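Local structure of SusD homolog (Bacteroides ovatus, 4F53) at residues Trp25-Met39 with Ser179-Trp193. The protein probably binds glycans, perhaps mucin O-glycans, as a SusD-like outer membrane lipoprotein with a TPR-like helical fold. Residues are numbered along the deposited sequence; the frame is centred on the assembly and turned at random.
Sequences WYLVRSLALNLQDLM and SSSADRIYNGNTSAW
Trp25 brings the six-membered part of its indole up to the 3-10 turn 180-182. In the conformer given, Trp25 CZ2 lies 3.3 Å from Ser181 OG, which sits at the ring edge near the plane. Trp25 CH2 meets the methyl of Ala182, 3.7 Å from Ala182 CB. The ring has a second conformer, so these contacts may not always hold. Arg29 runs extended over Ser181, and CB of that serine rests on one face of the guanidinium. Here helix 25-37 comes closest to the turn, with Arg29 CA 4.7 Å from Ala182 CA. Leu33 spreads its two methyls: CD1 touches Ser181 O, and Leu33 CD2 packs on Arg184 CG at 3.6 Å. The guanidinium of Arg184 is held elsewhere, by the carbonyls of Lys244 and Val245.

Gln36 carries the polar part. With CG anti to the backbone N (chi1 -174°) and the chain extended, its amide reaches straight into the loop. Gln36 OE1 accepts from Arg184 N at 3.0 Å, in the carbonyl plane and on a lone pair. Gln36 NE2 donates to Asp183 OD1 at 2.8 Å, from above the carboxylate plane, and also lies at the edge of the Trp193 ring. Selenomethionine Met39 ends the walk, Met39 CE tight against Ile185 CD1 at 3.5 Å.

Asp183 is buried and takes five hydrogen bonds. OD1 also accepts from the backbone N of Ile185 and Tyr186, an Asx turn and Asx motif. OD2 takes Trp193 NE1 and Gly188 N from opposite faces. Cutting Asp183 back to an alanine would probably leave the Gln36 amide, the indole N-H and three loop N-H groups without their acceptor. So many donors would be expected to favour the charged carboxylate, which ties helix 25-37, the loop and helix 190-207 together.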
# COMPACT_ATOMS: atom_id res chain seq x y z
N TRP A 25 -5.35 -32.19 8.11
CA TRP A 25 -5.32 -31.36 6.90
C TRP A 25 -6.38 -30.27 6.98
O TRP A 25 -6.15 -29.15 6.53
CB TRP A 25 -5.51 -32.21 5.62
CG TRP A 25 -6.26 -31.50 4.51
CD1 TRP A 25 -7.56 -31.70 4.15
CD2 TRP A 25 -5.79 -30.39 3.74
NE1 TRP A 25 -7.92 -30.80 3.17
CE2 TRP A 25 -6.86 -29.98 2.91
CE3 TRP A 25 -4.59 -29.67 3.69
CZ2 TRP A 25 -6.75 -28.91 2.02
CZ3 TRP A 25 -4.48 -28.61 2.81
CH2 TRP A 25 -5.55 -28.24 1.99
N TYR A 26 -7.56 -30.60 7.54
CA TYR A 26 -8.66 -29.65 7.63
C TYR A 26 -8.23 -28.38 8.41
O TYR A 26 -8.50 -27.27 7.95
CB TYR A 26 -9.89 -30.30 8.29
CG TYR A 26 -11.13 -29.44 8.22
CD1 TYR A 26 -12.02 -29.55 7.15
CD2 TYR A 26 -11.42 -28.50 9.22
CE1 TYR A 26 -13.16 -28.75 7.07
CE2 TYR A 26 -12.55 -27.69 9.14
CZ TYR A 26 -13.43 -27.83 8.08
OH TYR A 26 -14.57 -27.06 8.00
N LEU A 27 -7.53 -28.56 9.56
CA LEU A 27 -7.05 -27.46 10.40
C LEU A 27 -5.90 -26.69 9.73
O LEU A 27 -5.94 -25.47 9.74
CB LEU A 27 -6.63 -27.97 11.80
CG LEU A 27 -5.99 -26.96 12.79
CD1 LEU A 27 -6.90 -25.75 13.06
CD2 LEU A 27 -5.64 -27.63 14.09
N VAL A 28 -4.92 -27.40 9.13
CA VAL A 28 -3.75 -26.84 8.44
C VAL A 28 -4.22 -25.89 7.29
O VAL A 28 -3.73 -24.76 7.19
CB VAL A 28 -2.80 -27.97 7.94
CG1 VAL A 28 -1.81 -27.47 6.88
CG2 VAL A 28 -2.06 -28.61 9.11
N ARG A 29 -5.19 -26.35 6.47
CA ARG A 29 -5.83 -25.62 5.37
C ARG A 29 -6.49 -24.35 5.90
O ARG A 29 -6.37 -23.29 5.30
CB ARG A 29 -6.87 -26.53 4.70
CG ARG A 29 -7.89 -25.84 3.81
CD ARG A 29 -9.21 -26.59 3.82
NE ARG A 29 -10.30 -25.78 3.28
CZ ARG A 29 -11.52 -26.24 3.03
NH1 ARG A 29 -11.82 -27.51 3.27
NH2 ARG A 29 -12.45 -25.43 2.53
N SER A 30 -7.19 -24.48 7.03
CA SER A 30 -7.88 -23.39 7.71
C SER A 30 -6.88 -22.31 8.18
O SER A 30 -7.12 -21.12 7.95
CB SER A 30 -8.69 -23.96 8.87
OG SER A 30 -9.45 -22.94 9.50
N LEU A 31 -5.75 -22.72 8.80
CA LEU A 31 -4.71 -21.84 9.32
C LEU A 31 -4.00 -21.12 8.19
O LEU A 31 -3.82 -19.91 8.28
CB LEU A 31 -3.69 -22.62 10.20
CG LEU A 31 -4.27 -23.32 11.45
CD1 LEU A 31 -3.29 -24.30 12.04
CD2 LEU A 31 -4.73 -22.33 12.50
N ALA A 32 -3.63 -21.86 7.11
CA ALA A 32 -2.97 -21.32 5.91
C ALA A 32 -3.83 -20.22 5.27
O ALA A 32 -3.32 -19.17 4.87
CB ALA A 32 -2.70 -22.44 4.90
N LEU A 33 -5.15 -20.45 5.21
CA LEU A 33 -6.12 -19.52 4.66
C LEU A 33 -6.20 -18.22 5.47
O LEU A 33 -6.31 -17.17 4.85
CB LEU A 33 -7.52 -20.17 4.56
CG LEU A 33 -7.81 -21.03 3.33
CD1 LEU A 33 -9.19 -21.64 3.45
CD2 LEU A 33 -7.68 -20.21 2.03
N ASN A 34 -6.16 -18.29 6.82
CA ASN A 34 -6.23 -17.10 7.66
C ASN A 34 -4.91 -16.27 7.49
O ASN A 34 -4.95 -15.05 7.42
CB ASN A 34 -6.51 -17.49 9.14
CG ASN A 34 -7.72 -18.40 9.41
OD1 ASN A 34 -8.63 -18.58 8.58
ND2 ASN A 34 -7.78 -18.98 10.61
N LEU A 35 -3.76 -16.97 7.42
CA LEU A 35 -2.46 -16.31 7.26
C LEU A 35 -2.41 -15.61 5.91
O LEU A 35 -1.96 -14.46 5.84
CB LEU A 35 -1.30 -17.30 7.40
CG LEU A 35 -1.16 -18.07 8.77
CD1 LEU A 35 0.09 -18.90 8.79
CD2 LEU A 35 -1.16 -17.11 9.99
N GLN A 36 -2.93 -16.27 4.86
CA GLN A 36 -2.97 -15.70 3.51
C GLN A 36 -3.81 -14.41 3.47
O GLN A 36 -3.43 -13.42 2.83
CB GLN A 36 -3.53 -16.73 2.53
CG GLN A 36 -3.46 -16.29 1.09
CD GLN A 36 -4.10 -17.26 0.16
OE1 GLN A 36 -5.33 -17.41 0.10
NE2 GLN A 36 -3.28 -17.95 -0.60
N ASP A 37 -4.94 -14.42 4.17
CA ASP A 37 -5.86 -13.30 4.19
C ASP A 37 -5.24 -12.00 4.74
O ASP A 37 -5.55 -10.92 4.24
CB ASP A 37 -7.09 -13.69 5.04
CG ASP A 37 -8.06 -12.55 5.30
OD1 ASP A 37 -8.43 -11.85 4.34
OD2 ASP A 37 -8.39 -12.32 6.47
N LEU A 38 -4.38 -12.11 5.75
CA LEU A 38 -3.82 -10.96 6.47
C LEU A 38 -2.82 -10.12 5.65
O LEU A 38 -2.45 -9.03 6.10
CB LEU A 38 -3.21 -11.39 7.83
CG LEU A 38 -4.29 -11.84 8.83
CD1 LEU A 38 -3.70 -12.69 9.96
CD2 LEU A 38 -5.15 -10.66 9.34
N MSE A 39 -2.46 -10.57 4.43
CA MSE A 39 -1.59 -9.74 3.56
C MSE A 39 -2.32 -8.46 3.12
O MSE A 39 -1.69 -7.42 2.89
CB MSE A 39 -1.16 -10.53 2.31
CG MSE A 39 -0.35 -11.80 2.66
SE MSE A 39 0.62 -12.47 1.11
CE MSE A 39 -0.81 -13.25 0.22
N SER A 179 -3.33 -28.31 -2.65
CA SER A 179 -4.79 -28.23 -2.56
C SER A 179 -5.30 -26.81 -2.76
O SER A 179 -4.91 -25.89 -2.03
CB SER A 179 -5.27 -28.79 -1.23
OG SER A 179 -6.69 -28.88 -1.21
N SER A 180 -6.16 -26.64 -3.77
CA SER A 180 -6.74 -25.36 -4.17
C SER A 180 -7.62 -24.74 -3.06
O SER A 180 -7.76 -23.52 -3.02
CB SER A 180 -7.55 -25.52 -5.45
OG SER A 180 -8.68 -26.34 -5.23
N SER A 181 -8.16 -25.57 -2.15
CA SER A 181 -8.99 -25.08 -1.05
C SER A 181 -8.16 -24.31 0.01
O SER A 181 -8.77 -23.56 0.79
CB SER A 181 -9.76 -26.23 -0.38
OG SER A 181 -8.87 -27.16 0.21
N ALA A 182 -6.81 -24.49 0.05
CA ALA A 182 -5.91 -23.79 0.99
C ALA A 182 -5.38 -22.48 0.38
O ALA A 182 -4.63 -21.76 1.05
CB ALA A 182 -4.74 -24.68 1.37
N ASP A 183 -5.76 -22.16 -0.88
CA ASP A 183 -5.23 -20.98 -1.56
C ASP A 183 -6.30 -20.27 -2.39
O ASP A 183 -6.68 -20.74 -3.45
CB ASP A 183 -4.05 -21.43 -2.45
CG ASP A 183 -3.37 -20.37 -3.31
OD1 ASP A 183 -3.60 -19.16 -3.07
OD2 ASP A 183 -2.58 -20.76 -4.20
N ARG A 184 -6.74 -19.11 -1.91
CA ARG A 184 -7.76 -18.32 -2.60
C ARG A 184 -7.13 -17.25 -3.49
O ARG A 184 -7.83 -16.35 -3.96
CB ARG A 184 -8.73 -17.69 -1.58
CG ARG A 184 -9.45 -18.71 -0.72
CD ARG A 184 -10.43 -18.08 0.27
NE ARG A 184 -11.63 -17.57 -0.41
CZ ARG A 184 -12.65 -18.32 -0.80
NH1 ARG A 184 -12.65 -19.63 -0.58
NH2 ARG A 184 -13.68 -17.78 -1.44
N ILE A 185 -5.83 -17.36 -3.76
CA ILE A 185 -5.13 -16.43 -4.63
C ILE A 185 -4.72 -17.12 -5.93
O ILE A 185 -5.04 -16.61 -7.01
CB ILE A 185 -3.91 -15.75 -3.91
CG1 ILE A 185 -4.42 -14.82 -2.76
CG2 ILE A 185 -3.03 -14.97 -4.92
CD1 ILE A 185 -3.37 -14.17 -1.94
N TYR A 186 -3.98 -18.24 -5.85
CA TYR A 186 -3.47 -18.94 -7.04
C TYR A 186 -4.00 -20.37 -7.17
O TYR A 186 -3.59 -21.09 -8.10
CB TYR A 186 -1.94 -18.97 -7.03
CG TYR A 186 -1.30 -17.61 -7.20
CD1 TYR A 186 -1.62 -16.79 -8.29
CD2 TYR A 186 -0.30 -17.18 -6.34
CE1 TYR A 186 -0.97 -15.57 -8.49
CE2 TYR A 186 0.32 -15.94 -6.50
CZ TYR A 186 -0.00 -15.15 -7.60
OH TYR A 186 0.64 -13.97 -7.78
N ASN A 187 -4.92 -20.76 -6.27
CA ASN A 187 -5.59 -22.07 -6.26
C ASN A 187 -4.62 -23.25 -6.28
O ASN A 187 -4.84 -24.22 -6.99
CB ASN A 187 -6.59 -22.18 -7.44
CG ASN A 187 -7.54 -21.02 -7.52
OD1 ASN A 187 -7.51 -20.24 -8.48
ND2 ASN A 187 -8.36 -20.84 -6.48
N GLY A 188 -3.57 -23.17 -5.45
CA GLY A 188 -2.59 -24.23 -5.31
C GLY A 188 -1.52 -24.29 -6.39
O GLY A 188 -0.74 -25.23 -6.40
N ASN A 189 -1.46 -23.29 -7.31
CA ASN A 189 -0.45 -23.25 -8.36
C ASN A 189 0.88 -22.72 -7.77
O ASN A 189 1.09 -21.52 -7.69
CB ASN A 189 -0.93 -22.41 -9.54
CG ASN A 189 -0.01 -22.34 -10.74
OD1 ASN A 189 1.01 -23.02 -10.83
ND2 ASN A 189 -0.35 -21.50 -11.70
N THR A 190 1.79 -23.66 -7.39
CA THR A 190 3.10 -23.37 -6.78
C THR A 190 3.98 -22.45 -7.65
O THR A 190 4.68 -21.60 -7.10
CB THR A 190 3.83 -24.68 -6.44
OG1 THR A 190 2.93 -25.55 -5.76
CG2 THR A 190 5.05 -24.47 -5.56
N SER A 191 3.95 -22.62 -8.98
CA SER A 191 4.77 -21.82 -9.91
C SER A 191 4.34 -20.34 -9.90
O SER A 191 5.16 -19.46 -10.09
CB SER A 191 4.71 -22.40 -11.32
OG SER A 191 3.44 -22.22 -11.92
N ALA A 192 3.05 -20.08 -9.65
CA ALA A 192 2.51 -18.72 -9.51
C ALA A 192 3.06 -18.06 -8.21
O ALA A 192 3.35 -16.87 -8.21
CB ALA A 192 1.00 -18.75 -9.51
N TRP A 193 3.25 -18.86 -7.14
CA TRP A 193 3.81 -18.44 -5.85
C TRP A 193 5.30 -18.17 -5.96
O TRP A 193 5.80 -17.30 -5.26
CB TRP A 193 3.51 -19.50 -4.76
CG TRP A 193 2.12 -19.36 -4.22
CD1 TRP A 193 1.11 -20.27 -4.33
CD2 TRP A 193 1.57 -18.22 -3.53
NE1 TRP A 193 -0.04 -19.78 -3.74
CE2 TRP A 193 0.21 -18.50 -3.29
CE3 TRP A 193 2.07 -16.95 -3.18
CZ2 TRP A 193 -0.65 -17.59 -2.66
CZ3 TRP A 193 1.22 -16.04 -2.57
CH2 TRP A 193 -0.11 -16.37 -2.30